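Long-range contacts in possible metal-dependent hydrolase (PDB 3RPC), which is probably a zinc-dependent hydrolase of the metallo-beta-lactamase superfamily, carrying two zinc ions in its metal site: residues A[10-15]-A[27-32]; A[188-193]-A[224-229]. One frame throughout, in Å; residues are numbered along the deposited sequence.

Interaction 1 (A[10-15]-A[27-32]); sequences IRNATG and DPFLAP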
# COMPACT_ATOMS: atom_id res chain seq x y z
N ILE A 10 -1.59 -14.18 23.25
CA ILE A 10 -2.51 -13.80 24.33
C ILE A 10 -3.96 -14.13 23.96
O ILE A 10 -4.56 -15.04 24.53
CB ILE A 10 -2.34 -12.33 24.76
CG1 ILE A 10 -0.90 -12.06 25.21
CG2 ILE A 10 -3.32 -11.98 25.89
CD1 ILE A 10 -0.45 -12.90 26.39
N ARG A 11 -4.51 -13.43 22.97
CA ARG A 11 -5.90 -13.66 22.59
C ARG A 11 -6.20 -12.86 21.33
O ARG A 11 -5.86 -11.70 21.26
CB ARG A 11 -6.85 -13.23 23.73
CG ARG A 11 -8.32 -13.62 23.46
CD ARG A 11 -9.26 -13.09 24.55
NE ARG A 11 -9.22 -11.63 24.62
CZ ARG A 11 -9.86 -10.91 25.54
NH1 ARG A 11 -10.60 -11.50 26.47
NH2 ARG A 11 -9.75 -9.58 25.53
N ASN A 12 -6.86 -13.50 20.37
CA ASN A 12 -7.13 -12.88 19.05
C ASN A 12 -5.83 -12.51 18.34
O ASN A 12 -5.04 -13.39 18.02
CB ASN A 12 -8.09 -11.69 19.17
CG ASN A 12 -8.76 -11.35 17.84
OD1 ASN A 12 -9.21 -12.24 17.11
ND2 ASN A 12 -8.84 -10.06 17.52
N ALA A 13 -5.58 -11.21 18.14
CA ALA A 13 -4.32 -10.76 17.55
C ALA A 13 -3.36 -10.19 18.60
O ALA A 13 -2.29 -9.69 18.27
CB ALA A 13 -4.57 -9.71 16.46
N THR A 14 -3.75 -10.29 19.87
CA THR A 14 -2.92 -9.75 20.94
C THR A 14 -1.86 -10.77 21.32
O THR A 14 -2.17 -11.93 21.56
CB THR A 14 -3.76 -9.42 22.19
OG1 THR A 14 -4.83 -8.53 21.84
CG2 THR A 14 -2.91 -8.78 23.30
N GLY A 15 -0.61 -10.33 21.36
CA GLY A 15 0.50 -11.20 21.72
C GLY A 15 1.64 -10.39 22.29
O GLY A 15 1.61 -9.16 22.24
N ASP A 27 -1.09 -5.21 19.45
CA ASP A 27 -2.53 -5.08 19.22
C ASP A 27 -3.38 -5.51 20.42
O ASP A 27 -4.20 -6.42 20.32
CB ASP A 27 -2.92 -5.87 17.96
CG ASP A 27 -2.43 -5.20 16.68
OD1 ASP A 27 -1.70 -4.20 16.77
OD2 ASP A 27 -2.77 -5.68 15.58
N PRO A 28 -3.22 -4.81 21.55
CA PRO A 28 -3.91 -5.21 22.79
C PRO A 28 -5.41 -4.88 22.80
O PRO A 28 -5.80 -3.71 22.80
CB PRO A 28 -3.18 -4.39 23.86
CG PRO A 28 -2.79 -3.14 23.13
CD PRO A 28 -2.36 -3.63 21.77
N PHE A 29 -6.21 -5.94 22.79
CA PHE A 29 -7.65 -5.89 22.93
C PHE A 29 -7.90 -6.69 24.19
O PHE A 29 -7.84 -7.92 24.16
CB PHE A 29 -8.26 -6.55 21.68
CG PHE A 29 -9.72 -6.94 21.80
CD1 PHE A 29 -10.65 -6.10 22.41
CD2 PHE A 29 -10.18 -8.12 21.23
CE1 PHE A 29 -12.00 -6.47 22.49
CE2 PHE A 29 -11.51 -8.48 21.29
CZ PHE A 29 -12.43 -7.66 21.92
N LEU A 30 -8.12 -6.00 25.30
CA LEU A 30 -7.98 -6.63 26.62
C LEU A 30 -9.28 -6.80 27.40
O LEU A 30 -9.25 -7.22 28.56
CB LEU A 30 -6.93 -5.87 27.45
CG LEU A 30 -5.55 -5.71 26.78
CD1 LEU A 30 -4.55 -5.01 27.71
CD2 LEU A 30 -5.02 -7.07 26.33
N ALA A 31 -10.42 -6.49 26.79
CA ALA A 31 -11.70 -6.51 27.50
C ALA A 31 -12.04 -7.87 28.09
O ALA A 31 -11.71 -8.91 27.52
CB ALA A 31 -12.83 -6.05 26.56
N PRO A 32 -12.74 -7.88 29.24
CA PRO A 32 -13.23 -9.16 29.75
C PRO A 32 -14.22 -9.83 28.78
O PRO A 32 -14.80 -9.15 27.92
CB PRO A 32 -13.96 -8.78 31.05
CG PRO A 32 -13.33 -7.46 31.45
CD PRO A 32 -13.01 -6.76 30.15
O HOH W 1 -7.75 -10.15 22.59

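Interaction 2 (A[188-193]-A[224-229]); sequences IMNTGY and AVHMDT. With ZN (zinc ion), chain F.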
# COMPACT_ATOMS: atom_id res chain seq x y z
N ILE A 188 3.66 -14.26 11.43
CA ILE A 188 2.48 -14.29 12.29
C ILE A 188 1.30 -13.78 11.46
O ILE A 188 1.30 -12.62 11.03
CB ILE A 188 2.69 -13.42 13.54
CG1 ILE A 188 3.91 -13.90 14.32
CG2 ILE A 188 1.46 -13.44 14.43
CD1 ILE A 188 4.39 -12.91 15.38
N MSE A 189 0.31 -14.65 11.24
CA MSE A 189 -0.79 -14.39 10.32
C MSE A 189 -2.14 -14.38 11.02
O MSE A 189 -2.39 -15.21 11.89
CB MSE A 189 -0.85 -15.50 9.26
CG MSE A 189 0.45 -15.81 8.55
SE MSE A 189 0.18 -17.34 7.37
CE MSE A 189 -1.20 -16.62 6.19
N ASN A 190 -3.00 -13.44 10.63
CA ASN A 190 -4.36 -13.36 11.15
C ASN A 190 -5.28 -14.17 10.24
O ASN A 190 -5.64 -13.72 9.15
CB ASN A 190 -4.80 -11.90 11.21
CG ASN A 190 -4.04 -11.13 12.29
OD1 ASN A 190 -3.47 -11.74 13.20
ND2 ASN A 190 -4.04 -9.80 12.20
N THR A 191 -5.64 -15.37 10.69
CA THR A 191 -6.25 -16.36 9.80
C THR A 191 -7.68 -16.73 10.17
O THR A 191 -8.18 -17.77 9.73
CB THR A 191 -5.40 -17.64 9.71
OG1 THR A 191 -5.34 -18.28 11.00
CG2 THR A 191 -3.99 -17.32 9.26
N GLY A 192 -8.33 -15.88 10.96
CA GLY A 192 -9.69 -16.14 11.38
C GLY A 192 -10.77 -15.93 10.32
O GLY A 192 -11.94 -16.21 10.57
N TYR A 193 -10.39 -15.43 9.15
CA TYR A 193 -11.33 -15.32 8.04
C TYR A 193 -12.62 -14.60 8.47
O TYR A 193 -13.74 -15.11 8.32
CB TYR A 193 -11.63 -16.70 7.47
CG TYR A 193 -12.10 -16.74 6.03
CD1 TYR A 193 -11.25 -16.39 4.99
CD2 TYR A 193 -13.38 -17.19 5.71
CE1 TYR A 193 -11.67 -16.47 3.66
CE2 TYR A 193 -13.81 -17.27 4.40
CZ TYR A 193 -12.96 -16.90 3.39
OH TYR A 193 -13.40 -16.99 2.08
N ALA A 224 -0.33 -19.00 13.27
CA ALA A 224 -1.67 -18.56 12.93
C ALA A 224 -2.46 -18.10 14.16
O ALA A 224 -2.58 -18.85 15.13
CB ALA A 224 -2.43 -19.67 12.19
N VAL A 225 -2.98 -16.89 14.09
CA VAL A 225 -3.70 -16.28 15.21
C VAL A 225 -4.97 -15.57 14.74
O VAL A 225 -5.44 -15.81 13.62
CB VAL A 225 -2.79 -15.32 16.02
CG1 VAL A 225 -1.59 -16.08 16.59
CG2 VAL A 225 -2.32 -14.15 15.16
N HIS A 226 -5.54 -14.70 15.58
CA HIS A 226 -6.76 -13.95 15.26
C HIS A 226 -7.98 -14.87 15.17
O HIS A 226 -8.85 -14.69 14.33
CB HIS A 226 -6.58 -13.11 13.98
CG HIS A 226 -7.48 -11.91 13.89
ND1 HIS A 226 -8.85 -12.01 13.90
CD2 HIS A 226 -7.20 -10.59 13.77
CE1 HIS A 226 -9.38 -10.80 13.80
NE2 HIS A 226 -8.40 -9.92 13.72
N MSE A 227 -8.05 -15.84 16.09
CA MSE A 227 -9.14 -16.80 16.06
C MSE A 227 -9.83 -16.99 17.41
O MSE A 227 -9.29 -16.63 18.46
CB MSE A 227 -8.63 -18.15 15.57
CG MSE A 227 -8.26 -18.11 14.09
SE MSE A 227 -7.43 -19.73 13.39
CE MSE A 227 -5.65 -19.47 14.11
N ASP A 228 -11.04 -17.56 17.34
CA ASP A 228 -11.78 -18.02 18.51
C ASP A 228 -12.00 -16.91 19.54
O ASP A 228 -12.06 -17.19 20.75
CB ASP A 228 -11.06 -19.20 19.17
CG ASP A 228 -10.87 -20.40 18.24
OD1 ASP A 228 -11.39 -20.41 17.12
OD2 ASP A 228 -10.17 -21.35 18.66
N THR A 229 -12.13 -15.67 19.10
CA THR A 229 -12.29 -14.54 20.02
C THR A 229 -13.41 -13.58 19.61
O THR A 229 -14.35 -13.35 20.38
CB THR A 229 -10.98 -13.74 20.17
OG1 THR A 229 -9.91 -14.64 20.48
CG2 THR A 229 -11.11 -12.70 21.29
ZN ZN F . -8.88 -7.74 13.35
O HOH W 2 -10.17 -5.84 13.13
O HOH W 3 -10.72 -8.61 11.79

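Interaction 1 (A[10-15]-A[27-32])
T14 and D27 come within 5.0 Å of each other at their CA atoms where the type II' turn R11–T14, closing a beta hairpin with a classic bulge at I10 and R11, meets the irregular chain 27-32. That chain leaves strand 22-26 of the same sheet, within the metallo-beta-lactamase fold. T14 bonds through its hydroxyl: OG1 donates to D27 O over 2.7 Å, tilted out of the carbonyl plane. Its chi1 of -56° sets OG1 beside the backbone N and thereby puts CG2 anti to that N, against P28 CA and L30 CD2.

Farther along, R11 reaches out to the backbone of F29 and A31. Its chain is extended as far as CD and then bends at chi3 (61°), which turns the guanidinium edge toward two carbonyls. NH1 and NH2 both close on A31 O, end-on; NH2 lies on a lone pair of that oxygen, and NH2 also donates to F29 O at 2.9 Å. With V52 O as a further acceptor for NH1, three backbone oxygens take up NH1 and NH2 and fix the rotation of the buried guanidinium. Beyond the segments, D27 OD2 bonds to T71 and to the zinc ligand H77, a second-shell link to the metal site. A water links the two segments, donating to R11 O and to F29 O (2.7 Å) while accepting from R11 NE at 2.9 Å.

Interaction 2 (A[188-193]-A[224-229])
H226 and N190 are brought into contact by their first torsions: the imidazole swings anti to its own backbone nitrogen (chi1 -155°), whereas the N190 amide stays beside its backbone N (chi1 -69°). The two side chains pass at a slant, with N190 CG 3.5 Å from H226 CD2 and the amide and ring planes 57° apart. N190 OD1 sits at the ring edge, in its plane, and also presses on V225 CG2 at 3.3 Å; the other end of the amide, ND2, makes a weak hydrogen bond to the zinc ligand D168. Backbone pairing sets this register. M189 and A224, then N190 and V225, form parallel bridges, in which V225 N donates almost straight to M189 O and T191 N returns a bond to V225 O at 3.0 Å.

Past the last bridge both chains leave the sheet. G192 CA then approaches H226 O at 3.4 Å in a CA-H...O contact, and M227 CG packs on the same glycine. The bent end of selenomethionine M227 brings CE to T191 OG1, a hydroxyl that also touches A224 CB and is buried without a polar partner. On the side of the sheet shared by N190 and V225, I188 CG2 meets V225 CG2, and Y7 of strand 6-11 packs against both I188 and V225.

H226 NE2 binds zinc at 2.3 Å, together with D76, H77, D168 and two waters, one of them more distant from the metal at 2.6 Å. The beta-alpha-beta unit of strand 186-190, helix 207-216 and strand 221-225 brings H226 to the site from the end of its last strand. It is the late histidine that completes the ligands of this zinc, joining the HxHxDH signature (H72, H74, D76 and H77) of the metallo-beta-lactamase fold.

How the interactions relate
Interactions 1 and 2 meet directly, with their centres about 11 Å apart. The hairpin turn of interaction 1 belongs to one mixed sheet and the paired strands of interaction 2 to the other, so the join bridges the two sheets of the fold. N12 O lies 2.8 Å from H226 N, a probable hydrogen bond that ties the turn to the backbone of a zinc ligand, and R11 CG packs on T229 OG1 at 3.5 Å. The side chain of N12 comes within about 5 Å of a zinc ion and bonds through ND2 to D76 O. Thus interaction 2 supplies a first-shell ligand, while 10-15 and 27-32 contribute second-shell contacts.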